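Local coordinates for protein phosphoribosylglycinamide synthetase (Anaerococcus prevotii, PDB 4DIM) that is probably an ATP-dependent ligase of the ATP-grasp type, binding ATP and a metal ion, at residues A[234-246]-A[262-274]. Numbering follows the deposited sequence.
Sequences VKDDIIEKTKTEV and VDMILKDNEVYII
The flat amide of Asn-269 meets the helix through its oxygen, OD1 lying 3.5 Å from the terminal methyl CD1 of Ile-238, and the two side chains cross at about a right angle. The peptide oxygen of the same residue takes a hydrogen bond from Lys-241, NZ standing 2.7 Å from Asn-269 O. The donor comes at a C=O...N angle of 142°, a little off the carbonyl plane. Beyond CG the lysine chain is extended, which carries NZ to the hairpin turn. There it also bridges to Asp-237 OD1 at 2.7 Å, on the syn side but 33° out of the carboxylate plane; Glu-270 OE2, 3.9 Å from Lys-241 NZ, makes a long salt bridge. With an alanine here, Asn-269 O would probably lose this donor, and Asp-237 and Glu-270 the cation set between them.

Deeper in, Val-271 is buried against the helix, CG1 3.9 Å from Ile-238 CG2 and CG2 3.9 Å from Glu-245 CG. Val-246 CG2 approaches selenomethionine Met-264 at SE (4.0 Å). Glu-245 OE1 accepts a hydrogen bond from Asn-123 N. The buried Thr-242 hydroxyl is satisfied within the helix, by Ile-238 O.

Within the ATP-grasp region, helix 236-246 thus packs on the sheet's edge hairpin, its axis 8.2 Å from that of strand 270-274. The chemistry implies a largely apolar interior, with Lys-241 as polar tie at the more exposed end.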
loop_
_atom_site.group_PDB
_atom_site.type_symbol
_atom_site.label_atom_id
_atom_site.label_comp_id
_atom_site.label_asym_id
_atom_site.label_seq_id
_atom_site.Cartn_x
_atom_site.Cartn_y
_atom_site.Cartn_z
ATOM N N VAL A 234 -10.895 0.995 -17.406
ATOM C CA VAL A 234 -11.664 2.233 -17.357
ATOM C C VAL A 234 -11.342 3.039 -18.598
ATOM O O VAL A 234 -10.331 2.793 -19.268
ATOM C CB VAL A 234 -11.377 3.042 -16.071
ATOM C CG1 VAL A 234 -11.979 2.371 -14.840
ATOM C CG2 VAL A 234 -9.877 3.297 -15.885
ATOM N N LYS A 235 -12.158 4.046 -18.867
ATOM C CA LYS A 235 -11.902 4.963 -19.983
ATOM C C LYS A 235 -10.604 5.768 -19.677
ATOM O O LYS A 235 -10.278 5.983 -18.506
ATOM C CB LYS A 235 -13.073 5.921 -20.175
ATOM C CG LYS A 235 -14.413 5.284 -20.455
ATOM C CD LYS A 235 -14.525 4.561 -21.746
ATOM C CE LYS A 235 -15.919 4.528 -22.316
ATOM N NZ LYS A 235 -16.105 5.499 -23.456
ATOM N N ASP A 236 -9.905 6.263 -20.705
ATOM C CA ASP A 236 -8.675 7.030 -20.457
ATOM C C ASP A 236 -8.937 8.319 -19.627
ATOM O O ASP A 236 -8.020 8.794 -18.964
ATOM C CB ASP A 236 -7.979 7.412 -21.771
ATOM C CG ASP A 236 -7.523 6.288 -22.698
ATOM O OD1 ASP A 236 -7.092 5.232 -22.193
ATOM O OD2 ASP A 236 -7.465 6.522 -23.925
ATOM N N ASP A 237 -10.180 8.864 -19.646
ATOM C CA ASP A 237 -10.569 10.048 -18.890
ATOM C C ASP A 237 -10.473 9.815 -17.362
ATOM O O ASP A 237 -10.118 10.735 -16.624
ATOM C CB ASP A 237 -11.995 10.457 -19.276
ATOM C CG ASP A 237 -12.441 11.745 -18.623
ATOM O OD1 ASP A 237 -13.580 11.774 -18.085
ATOM O OD2 ASP A 237 -11.621 12.709 -18.573
ATOM N N ILE A 238 -10.733 8.575 -16.910
ATOM C CA ILE A 238 -10.632 8.186 -15.505
ATOM C C ILE A 238 -9.150 8.077 -15.142
ATOM O O ILE A 238 -8.735 8.490 -14.061
ATOM C CB ILE A 238 -11.401 6.842 -15.236
ATOM C CG1 ILE A 238 -12.852 6.899 -15.731
ATOM C CG2 ILE A 238 -11.373 6.468 -13.755
ATOM C CD1 ILE A 238 -13.637 8.170 -15.337
ATOM N N ILE A 239 -8.353 7.563 -16.069
ATOM C CA ILE A 239 -6.904 7.402 -15.861
ATOM C C ILE A 239 -6.262 8.802 -15.656
ATOM O O ILE A 239 -5.421 8.965 -14.790
ATOM C CB ILE A 239 -6.245 6.628 -17.052
ATOM C CG1 ILE A 239 -6.802 5.196 -17.212
ATOM C CG2 ILE A 239 -4.715 6.623 -16.961
ATOM C CD1 ILE A 239 -6.395 4.146 -16.132
ATOM N N GLU A 240 -6.661 9.785 -16.456
ATOM C CA GLU A 240 -6.133 11.154 -16.384
ATOM C C GLU A 240 -6.650 11.909 -15.198
ATOM O O GLU A 240 -5.924 12.724 -14.640
ATOM C CB GLU A 240 -6.477 11.920 -17.651
ATOM C CG GLU A 240 -5.797 11.368 -18.895
ATOM C CD GLU A 240 -4.299 11.089 -18.834
ATOM O OE1 GLU A 240 -3.516 12.032 -18.557
ATOM O OE2 GLU A 240 -3.909 9.922 -19.089
ATOM N N LYS A 241 -7.911 11.665 -14.822
ATOM C CA LYS A 241 -8.487 12.248 -13.616
ATOM C C LYS A 241 -7.731 11.760 -12.357
ATOM O O LYS A 241 -7.593 12.526 -11.421
ATOM C CB LYS A 241 -9.974 11.908 -13.524
ATOM C CG LYS A 241 -10.862 12.872 -14.279
ATOM C CD LYS A 241 -12.302 12.362 -14.356
ATOM C CE LYS A 241 -13.199 13.244 -15.201
ATOM N NZ LYS A 241 -14.408 12.515 -15.633
ATOM N N THR A 242 -7.235 10.517 -12.358
ATOM C CA THR A 242 -6.470 9.910 -11.262
ATOM C C THR A 242 -5.074 10.571 -11.186
ATOM O O THR A 242 -4.607 10.939 -10.096
ATOM C CB THR A 242 -6.407 8.362 -11.467
ATOM O OG1 THR A 242 -7.724 7.842 -11.340
ATOM C CG2 THR A 242 -5.546 7.651 -10.468
ATOM N N LYS A 243 -4.430 10.735 -12.340
ATOM C CA LYS A 243 -3.146 11.420 -12.462
ATOM C C LYS A 243 -3.256 12.843 -11.910
ATOM O O LYS A 243 -2.369 13.309 -11.199
ATOM C CB LYS A 243 -2.676 11.469 -13.950
ATOM C CG LYS A 243 -2.094 10.140 -14.474
ATOM C CD LYS A 243 -1.847 10.055 -15.959
ATOM C CE LYS A 243 -1.382 8.658 -16.337
ATOM N NZ LYS A 243 -1.086 8.530 -17.802
ATOM N N THR A 244 -4.382 13.498 -12.190
ATOM C CA THR A 244 -4.616 14.839 -11.724
ATOM C C THR A 244 -4.750 14.892 -10.209
ATOM O O THR A 244 -4.099 15.742 -9.594
ATOM C CB THR A 244 -5.852 15.430 -12.394
ATOM O OG1 THR A 244 -5.542 15.664 -13.778
ATOM C CG2 THR A 244 -6.303 16.741 -11.732
ATOM N N GLU A 245 -5.628 14.057 -9.607
ATOM C CA GLU A 245 -5.849 14.124 -8.157
ATOM C C GLU A 245 -4.632 13.654 -7.389
ATOM O O GLU A 245 -4.331 14.239 -6.353
ATOM C CB GLU A 245 -7.075 13.314 -7.712
ATOM C CG GLU A 245 -8.425 13.806 -8.187
ATOM C CD GLU A 245 -8.678 15.301 -8.124
ATOM O OE1 GLU A 245 -8.867 15.809 -6.999
ATOM O OE2 GLU A 245 -8.732 15.959 -9.191
ATOM N N VAL A 246 -3.941 12.600 -7.860
ATOM C CA VAL A 246 -2.767 12.128 -7.140
ATOM C C VAL A 246 -1.681 13.220 -7.135
ATOM O O VAL A 246 -1.126 13.503 -6.087
ATOM C CB VAL A 246 -2.255 10.794 -7.726
ATOM C CG1 VAL A 246 -0.856 10.454 -7.215
ATOM C CG2 VAL A 246 -3.245 9.662 -7.429
ATOM N N VAL A 262 -1.747 4.802 -3.115
ATOM C CA VAL A 262 -3.043 5.464 -3.037
ATOM C C VAL A 262 -4.249 4.487 -3.203
ATOM O O VAL A 262 -4.207 3.528 -4.001
ATOM C CB VAL A 262 -3.158 6.572 -4.120
ATOM C CG1 VAL A 262 -4.223 7.584 -3.735
ATOM C CG2 VAL A 262 -1.812 7.263 -4.344
ATOM N N ASP A 263 -5.322 4.777 -2.422
ATOM C CA ASP A 263 -6.612 4.092 -2.461
ATOM C C ASP A 263 -7.583 5.107 -2.997
ATOM O O ASP A 263 -7.780 6.163 -2.387
ATOM C CB ASP A 263 -7.065 3.569 -1.072
ATOM C CG ASP A 263 -6.142 2.592 -0.364
ATOM O OD1 ASP A 263 -5.491 1.772 -1.058
ATOM O OD2 ASP A 263 -6.169 2.555 0.891
HETATM N N MSE A 264 -8.140 4.806 -4.155
HETATM C CA MSE A 264 -9.083 5.620 -4.881
HETATM C C MSE A 264 -10.494 5.043 -4.838
HETATM O O MSE A 264 -10.715 3.879 -4.539
HETATM C CB MSE A 264 -8.676 5.664 -6.378
HETATM C CG MSE A 264 -7.146 5.907 -6.722
HETATM SE SE MSE A 264 -6.636 7.706 -6.508
HETATM C CE MSE A 264 -8.164 8.780 -7.408
ATOM N N ILE A 265 -11.436 5.839 -5.291
ATOM C CA ILE A 265 -12.809 5.394 -5.534
ATOM C C ILE A 265 -13.366 6.175 -6.731
ATOM O O ILE A 265 -13.172 7.388 -6.847
ATOM C CB ILE A 265 -13.731 5.482 -4.308
ATOM C CG1 ILE A 265 -15.151 4.980 -4.645
ATOM C CG2 ILE A 265 -13.779 6.887 -3.766
ATOM C CD1 ILE A 265 -15.791 4.369 -3.607
ATOM N N LEU A 266 -14.059 5.477 -7.615
ATOM C CA LEU A 266 -14.657 6.129 -8.774
ATOM C C LEU A 266 -16.178 6.235 -8.580
ATOM O O LEU A 266 -16.838 5.210 -8.401
ATOM C CB LEU A 266 -14.269 5.357 -10.047
ATOM C CG LEU A 266 -15.151 5.467 -11.254
ATOM C CD1 LEU A 266 -15.088 6.867 -11.843
ATOM C CD2 LEU A 266 -14.700 4.492 -12.261
ATOM N N LYS A 267 -16.715 7.485 -8.589
ATOM C CA LYS A 267 -18.157 7.753 -8.494
ATOM C C LYS A 267 -18.586 8.769 -9.540
ATOM O O LYS A 267 -18.122 9.914 -9.514
ATOM C CB LYS A 267 -18.564 8.260 -7.083
ATOM C CG LYS A 267 -20.067 8.579 -6.918
ATOM C CD LYS A 267 -20.382 8.917 -5.480
ATOM C CE LYS A 267 -21.815 9.329 -5.183
ATOM N NZ LYS A 267 -22.034 9.532 -3.717
ATOM N N ASP A 268 -19.523 8.373 -10.419
ATOM C CA ASP A 268 -20.113 9.280 -11.416
ATOM C C ASP A 268 -19.040 10.042 -12.227
ATOM O O ASP A 268 -19.091 11.274 -12.345
ATOM C CB ASP A 268 -21.076 10.275 -10.731
ATOM C CG ASP A 268 -22.171 9.606 -9.896
ATOM O OD1 ASP A 268 -22.563 8.453 -10.234
ATOM O OD2 ASP A 268 -22.659 10.245 -8.911
ATOM N N ASN A 269 -18.094 9.291 -12.799
ATOM C CA ASN A 269 -16.991 9.835 -13.581
ATOM C C ASN A 269 -16.165 10.899 -12.806
ATOM O O ASN A 269 -15.634 11.846 -13.376
ATOM C CB ASN A 269 -17.489 10.368 -14.949
ATOM C CG ASN A 269 -17.858 9.217 -15.844
ATOM O OD1 ASN A 269 -17.065 8.276 -16.029
ATOM N ND2 ASN A 269 -19.094 9.197 -16.339
ATOM N N GLU A 270 -15.976 10.667 -11.527
ATOM C CA GLU A 270 -15.136 11.509 -10.696
ATOM C C GLU A 270 -14.471 10.609 -9.750
ATOM O O GLU A 270 -15.072 9.611 -9.340
ATOM C CB GLU A 270 -15.915 12.625 -9.991
ATOM C CG GLU A 270 -16.205 13.825 -10.897
ATOM C CD GLU A 270 -15.015 14.459 -11.600
ATOM O OE1 GLU A 270 -13.882 14.377 -11.064
ATOM O OE2 GLU A 270 -15.217 15.005 -12.710
ATOM N N VAL A 271 -13.197 10.903 -9.460
ATOM C CA VAL A 271 -12.387 10.036 -8.614
ATOM C C VAL A 271 -12.053 10.770 -7.359
ATOM O O VAL A 271 -11.918 11.979 -7.361
ATOM C CB VAL A 271 -11.132 9.503 -9.344
ATOM C CG1 VAL A 271 -11.534 8.790 -10.624
ATOM C CG2 VAL A 271 -10.125 10.619 -9.649
ATOM N N TYR A 272 -11.945 10.024 -6.277
ATOM C CA TYR A 272 -11.680 10.544 -4.935
ATOM C C TYR A 272 -10.595 9.738 -4.269
ATOM O O TYR A 272 -10.571 8.512 -4.425
ATOM C CB TYR A 272 -12.962 10.475 -4.082
ATOM C CG TYR A 272 -14.130 11.206 -4.698
ATOM C CD1 TYR A 272 -14.457 12.498 -4.298
ATOM C CD2 TYR A 272 -14.950 10.587 -5.631
ATOM C CE1 TYR A 272 -15.517 13.184 -4.878
ATOM C CE2 TYR A 272 -16.022 11.258 -6.208
ATOM C CZ TYR A 272 -16.285 12.572 -5.854
ATOM O OH TYR A 272 -17.341 13.270 -6.424
ATOM N N ILE A 273 -9.744 10.418 -3.466
ATOM C CA ILE A 273 -8.669 9.778 -2.720
ATOM C C ILE A 273 -9.179 9.416 -1.381
ATOM O O ILE A 273 -9.541 10.306 -0.614
ATOM C CB ILE A 273 -7.451 10.723 -2.597
ATOM C CG1 ILE A 273 -6.891 11.049 -3.992
ATOM C CG2 ILE A 273 -6.367 10.115 -1.650
ATOM C CD1 ILE A 273 -5.843 11.851 -4.014
ATOM N N ILE A 274 -9.126 8.123 -1.039
ATOM C CA ILE A 274 -9.502 7.653 0.301
ATOM C C ILE A 274 -8.280 7.721 1.247
ATOM O O ILE A 274 -8.379 8.329 2.289
ATOM C CB ILE A 274 -10.066 6.218 0.265
ATOM C CG1 ILE A 274 -11.259 6.108 -0.670
ATOM C CG2 ILE A 274 -10.447 5.780 1.676
ATOM C CD1 ILE A 274 -11.349 4.679 -1.283
#